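Local coordinates for protein F420-dependent methylenetetrahydromethanopterin dehydrogenase (Methanopyrus kandleri, PDB 1QV9) that catalyses the reversible, coenzyme F420-dependent reduction of methenyl-tetrahydromethanopterin to methylene-tetrahydromethanopterin in methanogenesis from carbon dioxide, at residues K82-L87 and L103-E108; A138-D143 and S236-M241. One frame throughout, in Å; residues are numbered along the deposited sequence. Where two conformers were deposited one is given.

Contact 1 of 2, residues K82-L87 and L103-E108; sequences KAREML and LKVKDE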
loop_
_atom_site.group_PDB
_atom_site.type_symbol
_atom_site.label_atom_id
_atom_site.label_comp_id
_atom_site.label_asym_id
_atom_site.label_seq_id
_atom_site.Cartn_x
_atom_site.Cartn_y
_atom_site.Cartn_z
ATOM N N LYS A 82 4.929 29.274 34.617
ATOM C CA LYS A 82 5.833 29.360 35.743
ATOM C C LYS A 82 7.288 29.205 35.256
ATOM O O LYS A 82 8.175 29.927 35.698
ATOM C CB LYS A 82 5.466 28.279 36.764
ATOM C CG LYS A 82 6.274 28.311 38.049
ATOM C CD LYS A 82 6.202 29.667 38.775
ATOM C CE LYS A 82 6.882 29.587 40.145
ATOM N NZ LYS A 82 6.898 30.906 40.844
ATOM N N ALA A 83 7.533 28.264 34.344
ATOM C CA ALA A 83 8.878 28.108 33.819
ATOM C C ALA A 83 9.298 29.401 33.105
ATOM O O ALA A 83 10.470 29.801 33.199
ATOM C CB ALA A 83 8.942 26.964 32.818
ATOM N N ARG A 84 8.377 29.996 32.346
ATOM C CA ARG A 84 8.698 31.232 31.636
ATOM C C ARG A 84 9.082 32.321 32.612
ATOM O O ARG A 84 10.084 32.976 32.420
ATOM C CB ARG A 84 7.539 31.664 30.740
ATOM C CG ARG A 84 7.395 30.781 29.506
ATOM C CD ARG A 84 6.407 31.346 28.511
ATOM N NE ARG A 84 5.026 31.313 28.989
ATOM C CZ ARG A 84 4.311 32.399 29.258
ATOM N NH1 ARG A 84 3.062 32.266 29.690
ATOM N NH2 ARG A 84 4.844 33.613 29.094
ATOM N N GLU A 85 8.322 32.478 33.692
ATOM C CA GLU A 85 8.659 33.491 34.690
ATOM C C GLU A 85 10.051 33.267 35.285
ATOM O O GLU A 85 10.872 34.189 35.380
ATOM C CB GLU A 85 7.674 33.456 35.834
ATOM C CG GLU A 85 6.282 33.868 35.520
ATOM C CD GLU A 85 5.436 33.908 36.792
ATOM O OE1 GLU A 85 5.884 34.540 37.785
ATOM O OE2 GLU A 85 4.336 33.308 36.799
HETATM N N MSE A 86 10.311 32.029 35.694
HETATM C CA MSE A 86 11.592 31.693 36.289
HETATM C C MSE A 86 12.768 31.886 35.346
HETATM O O MSE A 86 13.796 32.413 35.748
HETATM C CB MSE A 86 11.543 30.255 36.820
HETATM C CG MSE A 86 10.370 30.027 37.783
HETATM SE SE MSE A 86 10.151 28.171 38.307
HETATM C CE MSE A 86 11.838 27.915 39.294
ATOM N N LEU A 87 12.631 31.450 34.095
ATOM C CA LEU A 87 13.709 31.601 33.137
ATOM C C LEU A 87 13.911 33.055 32.749
ATOM O O LEU A 87 15.049 33.493 32.547
ATOM C CB LEU A 87 13.441 30.738 31.891
ATOM C CG LEU A 87 13.526 29.240 32.235
ATOM C CD1 LEU A 87 13.061 28.416 31.036
ATOM C CD2 LEU A 87 14.957 28.858 32.644
ATOM N N LEU A 103 0.975 30.534 20.858
ATOM C CA LEU A 103 0.802 31.804 20.130
ATOM C C LEU A 103 0.149 32.853 21.004
ATOM O O LEU A 103 0.397 34.051 20.842
ATOM C CB LEU A 103 -0.038 31.603 18.871
ATOM C CG LEU A 103 0.746 30.903 17.765
ATOM C CD1 LEU A 103 -0.225 30.431 16.676
ATOM C CD2 LEU A 103 1.806 31.841 17.206
ATOM N N LYS A 104 -0.703 32.395 21.909
ATOM C CA LYS A 104 -1.397 33.286 22.845
ATOM C C LYS A 104 -0.449 34.111 23.723
ATOM O O LYS A 104 -0.809 35.206 24.173
ATOM C CB LYS A 104 -2.310 32.465 23.758
ATOM C CG LYS A 104 -3.519 31.861 23.054
ATOM C CD LYS A 104 -4.263 30.882 23.946
ATOM C CE LYS A 104 -3.498 29.558 24.055
ATOM N NZ LYS A 104 -4.019 28.692 25.121
ATOM N N VAL A 105 0.753 33.607 23.991
ATOM C CA VAL A 105 1.687 34.335 24.845
ATOM C C VAL A 105 2.969 34.780 24.149
ATOM O O VAL A 105 4.001 35.010 24.768
ATOM C CB VAL A 105 2.009 33.525 26.141
ATOM C CG1 VAL A 105 0.762 33.416 26.988
ATOM C CG2 VAL A 105 2.498 32.101 25.793
ATOM N N LYS A 106 2.884 34.924 22.836
ATOM C CA LYS A 106 4.013 35.360 22.059
ATOM C C LYS A 106 4.474 36.738 22.562
ATOM O O LYS A 106 5.669 36.975 22.754
ATOM C CB LYS A 106 3.592 35.441 20.581
ATOM C CG LYS A 106 4.731 35.502 19.602
ATOM C CD LYS A 106 4.232 35.418 18.140
ATOM C CE LYS A 106 3.725 36.766 17.632
ATOM N NZ LYS A 106 4.722 37.876 17.753
ATOM N N ASP A 107 3.524 37.651 22.755
ATOM C CA ASP A 107 3.917 38.984 23.204
ATOM C C ASP A 107 4.546 38.925 24.597
ATOM O O ASP A 107 5.540 39.598 24.852
ATOM C CB ASP A 107 2.711 39.944 23.194
ATOM C CG ASP A 107 2.279 40.324 21.786
ATOM O OD1 ASP A 107 3.124 40.314 20.865
ATOM O OD2 ASP A 107 1.091 40.645 21.608
ATOM N N GLU A 108 3.969 38.114 25.489
ATOM C CA GLU A 108 4.523 37.953 26.831
ATOM C C GLU A 108 5.950 37.453 26.750
ATOM O O GLU A 108 6.823 37.944 27.449
ATOM C CB GLU A 108 3.728 36.934 27.662
ATOM C CG GLU A 108 2.470 37.444 28.307
ATOM C CD GLU A 108 1.858 36.432 29.288
ATOM O OE1 GLU A 108 2.612 35.650 29.934
ATOM O OE2 GLU A 108 0.612 36.437 29.421
#
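The backbones of Arg84, on helix 78-88, and Glu108, in the first turn of helix 106-111, carry the nearest CA atoms of the two segments, and even these are 9.3 Å apart. In 103-108 a short 3-10 turn passes through Val105, the N-cap residue, into that second helix. A single long side chain, that of Arg84, therefore does the bridging. It sets out toward the other segment and bends at chi3 (-69°), which turns the guanidinium across the Glu108 side chain. One carboxylate oxygen receives it: Arg84 NH2 lies 3.1 Å from Glu108 OE1 in a salt bridge with an N-H...O angle of 159°, and Arg84 NH1 adds a weak hydrogen bond to the same OE1 at 3.4 Å. OE1 sits in the guanidinium plane, at its edge, yet the two planes are turned 45° apart and NH2 meets OE1 from above the carboxylate plane; both terminal nitrogens share one oxygen in place of a flat two-oxygen pairing. Over one guanidinium face comes Val105, its CG2 standing 3.9 Å from Arg84 CZ and its CG1 3.7 Å from Arg84 NH1. Elsewhere the cation has further partners in the chain: NE donates to Pro75 O, its strongest polar partner, and NH2 also to Gln112 OE1. Replacing Arg84 by a leucine would probably leave Glu108 without its cationic mate, Pro75 O without the NE donor and the Val105 methyls without the flat surface they cover. The contact thus links two helices flanking the parallel sheet of the alpha/beta domain through a buried charge: an apolar cover on one face and polar partners at the edge fix the rotation of the guanidinium, while the exposed Glu108 is likely to offset its charge.

Contact 2 of 2, residues A138-D143 and S236-M241; sequences AIYNAD and SAHEMM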
loop_
_atom_site.group_PDB
_atom_site.type_symbol
_atom_site.label_atom_id
_atom_site.label_comp_id
_atom_site.label_asym_id
_atom_site.label_seq_id
_atom_site.Cartn_x
_atom_site.Cartn_y
_atom_site.Cartn_z
ATOM N N ALA A 138 2.465 5.847 22.419
ATOM C CA ALA A 138 3.749 5.628 21.699
ATOM C C ALA A 138 3.525 5.535 20.190
ATOM O O ALA A 138 4.343 6.068 19.407
ATOM C CB ALA A 138 4.460 4.356 22.215
ATOM N N ILE A 139 2.438 4.891 19.747
ATOM C CA ILE A 139 2.143 4.788 18.321
ATOM C C ILE A 139 1.910 6.183 17.750
ATOM O O ILE A 139 2.408 6.537 16.691
ATOM C CB ILE A 139 0.922 3.894 18.080
ATOM C CG1 ILE A 139 1.308 2.463 18.473
ATOM C CG2 ILE A 139 0.436 4.010 16.637
ATOM C CD1 ILE A 139 0.150 1.485 18.369
ATOM N N TYR A 140 1.140 7.010 18.453
ATOM C CA TYR A 140 0.913 8.362 17.964
ATOM C C TYR A 140 2.213 9.150 17.873
ATOM O O TYR A 140 2.444 9.839 16.883
ATOM C CB TYR A 140 -0.045 9.100 18.937
ATOM C CG TYR A 140 -0.331 10.534 18.571
ATOM C CD1 TYR A 140 -1.433 10.840 17.786
ATOM C CD2 TYR A 140 0.503 11.574 19.009
ATOM C CE1 TYR A 140 -1.730 12.189 17.440
ATOM C CE2 TYR A 140 0.232 12.916 18.659
ATOM C CZ TYR A 140 -0.892 13.204 17.887
ATOM O OH TYR A 140 -1.173 14.531 17.591
ATOM N N ASN A 141 3.016 9.062 18.930
ATOM C CA ASN A 141 4.292 9.781 18.900
ATOM C C ASN A 141 5.183 9.274 17.767
ATOM O O ASN A 141 5.946 10.074 17.209
ATOM C CB ASN A 141 4.993 9.722 20.234
ATOM C CG ASN A 141 4.439 10.767 21.162
ATOM O OD1 ASN A 141 3.554 10.497 21.977
ATOM N ND2 ASN A 141 4.916 11.994 20.997
ATOM N N ALA A 142 5.121 7.987 17.451
ATOM C CA ALA A 142 5.916 7.467 16.312
ATOM C C ALA A 142 5.454 8.132 15.017
ATOM O O ALA A 142 6.259 8.527 14.186
ATOM C CB ALA A 142 5.757 5.928 16.199
ATOM N N ASP A 143 4.133 8.263 14.824
ATOM C CA ASP A 143 3.637 8.887 13.629
ATOM C C ASP A 143 4.000 10.365 13.583
ATOM O O ASP A 143 4.414 10.864 12.512
ATOM C CB ASP A 143 2.114 8.707 13.530
ATOM C CG ASP A 143 1.728 7.300 13.097
ATOM O OD1 ASP A 143 2.537 6.611 12.415
ATOM O OD2 ASP A 143 0.596 6.871 13.429
ATOM N N SER A 236 -10.385 9.361 15.941
ATOM C CA SER A 236 -10.291 9.857 14.578
ATOM C C SER A 236 -9.065 10.773 14.404
ATOM O O SER A 236 -8.479 10.802 13.328
ATOM C CB SER A 236 -11.599 10.564 14.159
ATOM O OG SER A 236 -11.675 11.859 14.697
ATOM N N ALA A 237 -8.675 11.476 15.461
ATOM C CA ALA A 237 -7.509 12.359 15.427
ATOM C C ALA A 237 -6.257 11.491 15.180
ATOM O O ALA A 237 -5.367 11.878 14.388
ATOM C CB ALA A 237 -7.388 13.093 16.739
ATOM N N HIS A 238 -6.217 10.338 15.829
ATOM C CA HIS A 238 -5.040 9.458 15.670
ATOM C C HIS A 238 -5.023 8.832 14.271
ATOM O O HIS A 238 -3.935 8.626 13.687
ATOM C CB HIS A 238 -5.045 8.411 16.761
ATOM C CG HIS A 238 -4.489 8.885 18.075
ATOM N ND1 HIS A 238 -4.826 10.091 18.664
ATOM C CD2 HIS A 238 -3.661 8.269 18.953
ATOM C CE1 HIS A 238 -4.230 10.188 19.845
ATOM N NE2 HIS A 238 -3.526 9.091 20.040
ATOM N N GLU A 239 -6.182 8.491 13.704
ATOM C CA GLU A 239 -6.202 7.977 12.332
ATOM C C GLU A 239 -5.679 9.065 11.377
ATOM O O GLU A 239 -5.005 8.749 10.393
ATOM C CB GLU A 239 -7.606 7.527 11.880
ATOM C CG GLU A 239 -8.192 6.379 12.708
ATOM C CD GLU A 239 -7.520 5.016 12.490
ATOM O OE1 GLU A 239 -7.685 4.146 13.380
ATOM O OE2 GLU A 239 -6.866 4.822 11.420
HETATM N N MSE A 240 -5.999 10.335 11.630
HETATM C CA MSE A 240 -5.500 11.432 10.782
HETATM C C MSE A 240 -3.974 11.475 10.832
HETATM O O MSE A 240 -3.340 11.614 9.772
HETATM C CB MSE A 240 -6.049 12.766 11.269
HETATM C CG MSE A 240 -7.521 12.836 11.020
HETATM SE SE MSE A 240 -8.301 14.417 11.941
HETATM C CE MSE A 240 -7.457 15.791 10.872
HETATM N N MSE A 241 -3.431 11.384 12.037
HETATM C CA MSE A 241 -1.973 11.479 12.204
HETATM C C MSE A 241 -1.264 10.309 11.517
HETATM O O MSE A 241 -0.170 10.503 10.948
HETATM C CB MSE A 241 -1.596 11.560 13.674
HETATM C CG MSE A 241 -0.112 11.832 13.900
HETATM SE SE MSE A 241 0.530 13.573 13.192
HETATM C CE MSE A 241 -0.243 14.721 14.592
HETATM O O HOH W 1 -1.467 7.703 15.068
#
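Helices 134-150 and 227-257 pack in the helical bundle of this subunit, and segments 138-143 and 236-241 form one stretch of their interface, running in the same general direction with axes 9.8 Å apart and inclined at 36°. Tyr140 spans the interface: with CG anti to the backbone N (chi1 178°), its ring extends across to the second helix. CD1 of Tyr140 stands over the centre of one face of the His238 ring, the two ring planes meeting obliquely at 41°. Farther out, the Met241 selenomethionine chain folds back at chi2 and chi3, bringing its CE methyl to 3.7 Å from Tyr140 CZ, with SE 5.4 Å from the Tyr140 ring centroid in an oblique Met-aromatic contact. The buried hydroxyl of Tyr140 is satisfied by Ala123 O. One turn along, Asp143 CB packs 3.9 Å from Met241 CG, while a water donates to Asp143 OD2 at 2.8 Å and to His238 O at 3.0 Å, joining side chain to backbone without a direct bond. Glu239 of 236-241 forms salt bridges with Lys256 of one neighbouring subunit and Lys202 of another. Side chains of one helix laid against the next, across axes running the same general way, make up the interior of this helix bundle.

Contact 1 and contact 2 lie in different parts of the monomer, the alpha/beta domain and the helix bundle. Their centres are 28 Å apart and their nearest atoms about 16 Å, so they do not touch; along the chain contact 1 closes before contact 2 opens. They hold helices together by different means, one by a charged pair, the other mainly by packing of side chains. Their settings differ too: no other chain touches 82-87 or 103-108, whereas 138-143 and 236-241 lie within reach of neighbouring subunits in the trimer of dimers. A magnesium ion lies about 12 Å from the Glu108 side chain, too far for coordination.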